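Local coordinates for protein ALKF (Bacillus cereus, PDB 3ZBO) that is of unknown function but has affinity for branched DNA structures and is related to the HEAT-like repeat DNA glycosylases, at residues A[207-210]-A[214-217]; A[160-165]-A[179-184]. All blocks are in the same frame, centred on the assembly; numbering follows the deposited sequence.

Interaction 1. Residues A[207-210]-A[214-217]; sequences VKRD and SSLL
V207 and S215 face each other as an antiparallel hydrogen-bonded pair and exchange both of their backbone bonds. V207 N gives its hydrogen to S215 O at 2.9 Å, and S215 N gives its own to V207 O, also at 2.9 Å. V207 O has a further, weaker neighbour in S214 CA, a C-H...O contact of 3.3 Å.

The side chains of V207 and S215 lie on one face of this ladder, and the guanidinium of R209 covers part of it. Its chain starts out beside the backbone N and then bends at chi3 (-64°), which swings the flat group over the serine. S215 CB sits over the centre of one guanidinium face, 3.7 Å from R209 CZ, so a charged group packs broadside on a methylene. R209 NH2 is also hydrogen-bonded to K213 O, which anchors the group to the turn just before S214.

Together the two segments form the turn end of a beta hairpin, placed between helices 192-202 and 219-228 in an otherwise helical chain, consistent with kinship to the HEAT-like repeat glycosylases. V207 has CG1 anti to its backbone N (chi1 -177°), which leaves CG2 beside that N, where it crosses L217 obliquely, 3.6 Å from L217 CD1. The apolar pair faces helix 171-187, where V207 touches R172 and L217 touches N178.

Toward the turn, water replaces direct pairing. One molecule accepts from R209 N at 3.0 Å and donates to S214 OG at 2.8 Å, bridging the two segments beyond the last backbone bond. The same hydroxyl is hydrogen-bonded to E206 OE2, so water and carboxylate fix its rotation from two partners. K208 CG comes within 3.8 Å of S214 OG, although K208 CB points away, while K208 N is engaged by E171 OE1.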
loop_
_atom_site.group_PDB
_atom_site.type_symbol
_atom_site.label_atom_id
_atom_site.label_comp_id
_atom_site.label_asym_id
_atom_site.label_seq_id
_atom_site.Cartn_x
_atom_site.Cartn_y
_atom_site.Cartn_z
ATOM N N VAL A 207 -11.450 5.162 11.380
ATOM C CA VAL A 207 -9.984 5.173 11.516
ATOM C C VAL A 207 -9.603 6.425 12.329
ATOM O O VAL A 207 -9.699 7.549 11.861
ATOM C CB VAL A 207 -9.307 5.250 10.148
ATOM C CG1 VAL A 207 -7.781 5.194 10.300
ATOM C CG2 VAL A 207 -9.742 4.041 9.270
ATOM N N LYS A 208 -9.211 6.143 13.582
ATOM C CA LYS A 208 -8.750 7.245 14.477
ATOM C C LYS A 208 -7.358 7.623 14.100
ATOM O O LYS A 208 -6.558 6.780 13.703
ATOM C CB LYS A 208 -8.823 6.718 15.895
ATOM C CG LYS A 208 -10.251 6.469 16.270
ATOM C CD LYS A 208 -10.329 5.860 17.625
ATOM C CE LYS A 208 -11.797 5.376 17.816
ATOM N NZ LYS A 208 -11.904 4.439 18.998
ATOM N N ARG A 209 -7.114 8.929 14.149
ATOM C CA ARG A 209 -5.815 9.459 13.670
ATOM C C ARG A 209 -5.333 10.543 14.643
ATOM O O ARG A 209 -6.131 11.341 15.190
ATOM C CB ARG A 209 -6.030 10.059 12.279
ATOM C CG ARG A 209 -6.490 8.963 11.287
ATOM C CD ARG A 209 -6.577 9.492 9.883
ATOM N NE ARG A 209 -7.631 10.548 9.813
ATOM C CZ ARG A 209 -7.991 11.070 8.635
ATOM N NH1 ARG A 209 -7.391 10.593 7.547
ATOM N NH2 ARG A 209 -8.919 12.002 8.524
ATOM N N ASP A 210 -4.017 10.545 14.806
ATOM C CA ASP A 210 -3.374 11.651 15.539
ATOM C C ASP A 210 -3.377 12.922 14.672
ATOM O O ASP A 210 -3.079 12.894 13.443
ATOM C CB ASP A 210 -1.971 11.196 15.933
ATOM C CG ASP A 210 -1.981 10.151 17.032
ATOM O OD1 ASP A 210 -3.022 10.013 17.718
ATOM O OD2 ASP A 210 -0.930 9.481 17.205
ATOM N N SER A 214 -11.094 11.773 12.829
ATOM C CA SER A 214 -11.207 10.400 12.321
ATOM C C SER A 214 -11.632 10.438 10.873
ATOM O O SER A 214 -12.316 11.337 10.393
ATOM C CB SER A 214 -12.243 9.657 13.122
ATOM O OG SER A 214 -11.763 9.418 14.444
ATOM N N SER A 215 -11.204 9.397 10.156
ATOM C CA SER A 215 -11.746 9.069 8.841
ATOM C C SER A 215 -12.881 8.079 8.991
ATOM O O SER A 215 -12.671 7.028 9.587
ATOM C CB SER A 215 -10.595 8.496 8.031
ATOM O OG SER A 215 -11.112 8.278 6.742
ATOM N N LEU A 216 -14.089 8.439 8.537
ATOM C CA LEU A 216 -15.211 7.484 8.551
ATOM C C LEU A 216 -15.341 6.760 7.204
ATOM O O LEU A 216 -15.902 7.390 6.195
ATOM C CB LEU A 216 -16.511 8.250 8.870
ATOM C CG LEU A 216 -16.500 8.936 10.249
ATOM C CD1 LEU A 216 -17.936 9.438 10.562
ATOM C CD2 LEU A 216 -16.127 7.968 11.343
ATOM N N LEU A 217 -14.770 5.543 7.141
ATOM C CA LEU A 217 -14.776 4.851 5.822
ATOM C C LEU A 217 -16.145 4.183 5.624
ATOM O O LEU A 217 -16.736 3.648 6.543
ATOM C CB LEU A 217 -13.710 3.794 5.873
ATOM C CG LEU A 217 -12.286 4.424 6.010
ATOM C CD1 LEU A 217 -11.227 3.356 6.034
ATOM C CD2 LEU A 217 -11.940 5.455 4.927
HETATM O O HOH W 1 -9.376 10.358 15.556
#

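Interaction 2. Residues A[160-165]-A[179-184]; sequences EMVKDT and NFLNTV
The carbonyl O of N179, two residues before the L181 that meets V162, is gripped twice by a single residue: T183 N and T183 OG1 each reach N179 O at 2.8 Å. The hydroxyl stands well above the carbonyl plane, about 46° out of it, as it folds back onto its own helix. On the other helix T165 OG1 likewise donates to M161 O at 2.7 Å.

Between the helices the contact rests on one valine with two branches. V162 CG1, anti to the backbone N (chi1 171°), meets the leucine tip to tip, and its 3.5 Å to L181 CD2 is tighter than ordinary van der Waals contact. The other branch lies obliquely to the phenyl ring, with V162 CG2 at 4.1 Å from F180 CD2. V184 CG2 sits over one face of that ring, offset toward its rim, and W135 of helix 128-144 makes an edge-to-face contact with it. The contact packs helix 152-165 on helix 171-187, consistent with the helical stacking of HEAT-like relatives. No hydrogen bond crosses the contact: the hydroxyls serve their own helices, and what joins the two is close-fitting apolar surface buried from solvent.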
loop_
_atom_site.group_PDB
_atom_site.type_symbol
_atom_site.label_atom_id
_atom_site.label_comp_id
_atom_site.label_asym_id
_atom_site.label_seq_id
_atom_site.Cartn_x
_atom_site.Cartn_y
_atom_site.Cartn_z
ATOM N N GLU A 160 -14.078 -13.087 5.882
ATOM C CA GLU A 160 -14.676 -13.352 7.194
ATOM C C GLU A 160 -13.843 -12.815 8.350
ATOM O O GLU A 160 -14.412 -12.267 9.299
ATOM C CB GLU A 160 -14.851 -14.855 7.374
ATOM C CG GLU A 160 -15.948 -15.452 6.553
ATOM C CD GLU A 160 -17.318 -14.926 6.876
ATOM O OE1 GLU A 160 -17.635 -14.686 8.066
ATOM O OE2 GLU A 160 -18.151 -14.743 5.967
ATOM N N MET A 161 -12.513 -12.843 8.200
ATOM C CA MET A 161 -11.631 -12.277 9.195
ATOM C C MET A 161 -11.832 -10.757 9.279
ATOM O O MET A 161 -11.916 -10.184 10.365
ATOM C CB MET A 161 -10.204 -12.655 8.888
ATOM C CG MET A 161 -9.257 -12.121 9.888
ATOM S SD MET A 161 -9.452 -12.856 11.505
ATOM C CE MET A 161 -9.492 -14.594 11.082
ATOM N N VAL A 162 -11.959 -10.116 8.131
ATOM C CA VAL A 162 -12.235 -8.697 8.186
ATOM C C VAL A 162 -13.603 -8.431 8.860
ATOM O O VAL A 162 -13.694 -7.609 9.785
ATOM C CB VAL A 162 -12.268 -8.075 6.754
ATOM C CG1 VAL A 162 -12.783 -6.589 6.816
ATOM C CG2 VAL A 162 -10.907 -8.131 6.129
ATOM N N LYS A 163 -14.675 -9.141 8.484
ATOM C CA LYS A 163 -15.982 -8.989 9.134
ATOM C C LYS A 163 -15.869 -9.140 10.676
ATOM O O LYS A 163 -16.437 -8.326 11.426
ATOM C CB LYS A 163 -16.968 -10.060 8.612
ATOM C CG LYS A 163 -18.396 -9.981 9.230
ATOM C CD LYS A 163 -19.219 -11.163 8.702
ATOM C CE LYS A 163 -19.010 -12.342 9.598
ATOM N NZ LYS A 163 -20.213 -13.256 9.570
ATOM N N ASP A 164 -15.134 -10.159 11.081
ATOM C CA ASP A 164 -15.138 -10.544 12.503
ATOM C C ASP A 164 -14.272 -9.634 13.317
ATOM O O ASP A 164 -14.554 -9.487 14.556
ATOM C CB ASP A 164 -14.658 -11.952 12.685
ATOM C CG ASP A 164 -15.703 -12.997 12.211
ATOM O OD1 ASP A 164 -16.868 -12.687 12.051
ATOM O OD2 ASP A 164 -15.255 -14.148 11.918
ATOM N N THR A 165 -13.283 -8.952 12.708
ATOM C CA THR A 165 -12.230 -8.339 13.511
ATOM C C THR A 165 -11.847 -6.905 13.130
ATOM O O THR A 165 -11.116 -6.209 13.899
ATOM C CB THR A 165 -10.901 -9.105 13.506
ATOM O OG1 THR A 165 -10.238 -9.060 12.198
ATOM C CG2 THR A 165 -11.109 -10.648 13.858
ATOM N N ASN A 179 -9.919 -1.350 2.558
ATOM C CA ASN A 179 -9.474 -1.339 1.151
ATOM C C ASN A 179 -9.639 -2.795 0.623
ATOM O O ASN A 179 -10.130 -2.969 -0.542
ATOM C CB ASN A 179 -8.019 -0.767 1.109
ATOM C CG ASN A 179 -7.506 -0.570 -0.285
ATOM O OD1 ASN A 179 -8.297 -0.563 -1.226
ATOM N ND2 ASN A 179 -6.195 -0.274 -0.413
ATOM N N PHE A 180 -9.280 -3.791 1.405
ATOM C CA PHE A 180 -9.419 -5.160 0.913
ATOM C C PHE A 180 -10.916 -5.457 0.601
ATOM O O PHE A 180 -11.185 -6.100 -0.423
ATOM C CB PHE A 180 -8.777 -6.103 1.978
ATOM C CG PHE A 180 -8.889 -7.577 1.624
ATOM C CD1 PHE A 180 -7.912 -8.160 0.820
ATOM C CD2 PHE A 180 -9.933 -8.303 2.130
ATOM C CE1 PHE A 180 -7.973 -9.533 0.514
ATOM C CE2 PHE A 180 -10.018 -9.679 1.835
ATOM C CZ PHE A 180 -9.028 -10.319 1.004
ATOM N N LEU A 181 -11.848 -5.100 1.463
ATOM C CA LEU A 181 -13.285 -5.318 1.175
ATOM C C LEU A 181 -13.646 -4.675 -0.153
ATOM O O LEU A 181 -14.281 -5.302 -0.990
ATOM C CB LEU A 181 -14.220 -4.675 2.242
ATOM C CG LEU A 181 -14.042 -5.226 3.644
ATOM C CD1 LEU A 181 -15.234 -4.571 4.401
ATOM C CD2 LEU A 181 -14.248 -6.842 3.677
ATOM N N ASN A 182 -13.254 -3.403 -0.327
ATOM C CA ASN A 182 -13.583 -2.745 -1.591
ATOM C C ASN A 182 -12.969 -3.378 -2.768
ATOM O O ASN A 182 -13.631 -3.530 -3.777
ATOM C CB ASN A 182 -12.988 -1.333 -1.575
ATOM C CG ASN A 182 -13.839 -0.320 -1.001
ATOM O OD1 ASN A 182 -14.669 0.265 -1.763
ATOM N ND2 ASN A 182 -13.464 0.169 0.167
ATOM N N THR A 183 -11.735 -3.845 -2.647
ATOM C CA THR A 183 -10.971 -4.358 -3.791
ATOM C C THR A 183 -11.503 -5.724 -4.148
ATOM O O THR A 183 -11.617 -6.038 -5.354
ATOM C CB THR A 183 -9.472 -4.419 -3.444
ATOM O OG1 THR A 183 -9.039 -3.084 -3.162
ATOM C CG2 THR A 183 -8.720 -4.884 -4.724
ATOM N N VAL A 184 -11.789 -6.582 -3.156
ATOM C CA VAL A 184 -12.375 -7.939 -3.479
ATOM C C VAL A 184 -13.708 -7.684 -4.204
ATOM O O VAL A 184 -13.988 -8.315 -5.228
ATOM C CB VAL A 184 -12.590 -8.799 -2.214
ATOM C CG1 VAL A 184 -13.391 -10.087 -2.629
ATOM C CG2 VAL A 184 -11.191 -9.202 -1.619
#

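How the interactions relate
Helix 171-187 is common to both contacts: in interaction 2 it supplies a partner helix, and in interaction 1 the hairpin lays V207, R209 and L217 against it. The centres are 17 Å apart and the nearest atoms about 6 Å, so the two do not touch. Interaction 2 is core packing, all its touching residues buried and wholly apolar. Interaction 1 lies at the surface, later in the chain, and is mixed in chemistry: main-chain, water-mediated, charged and apolar. Here the helices join by side-chain fit alone, while the hairpin adds side-chain contacts to its main-chain bonds.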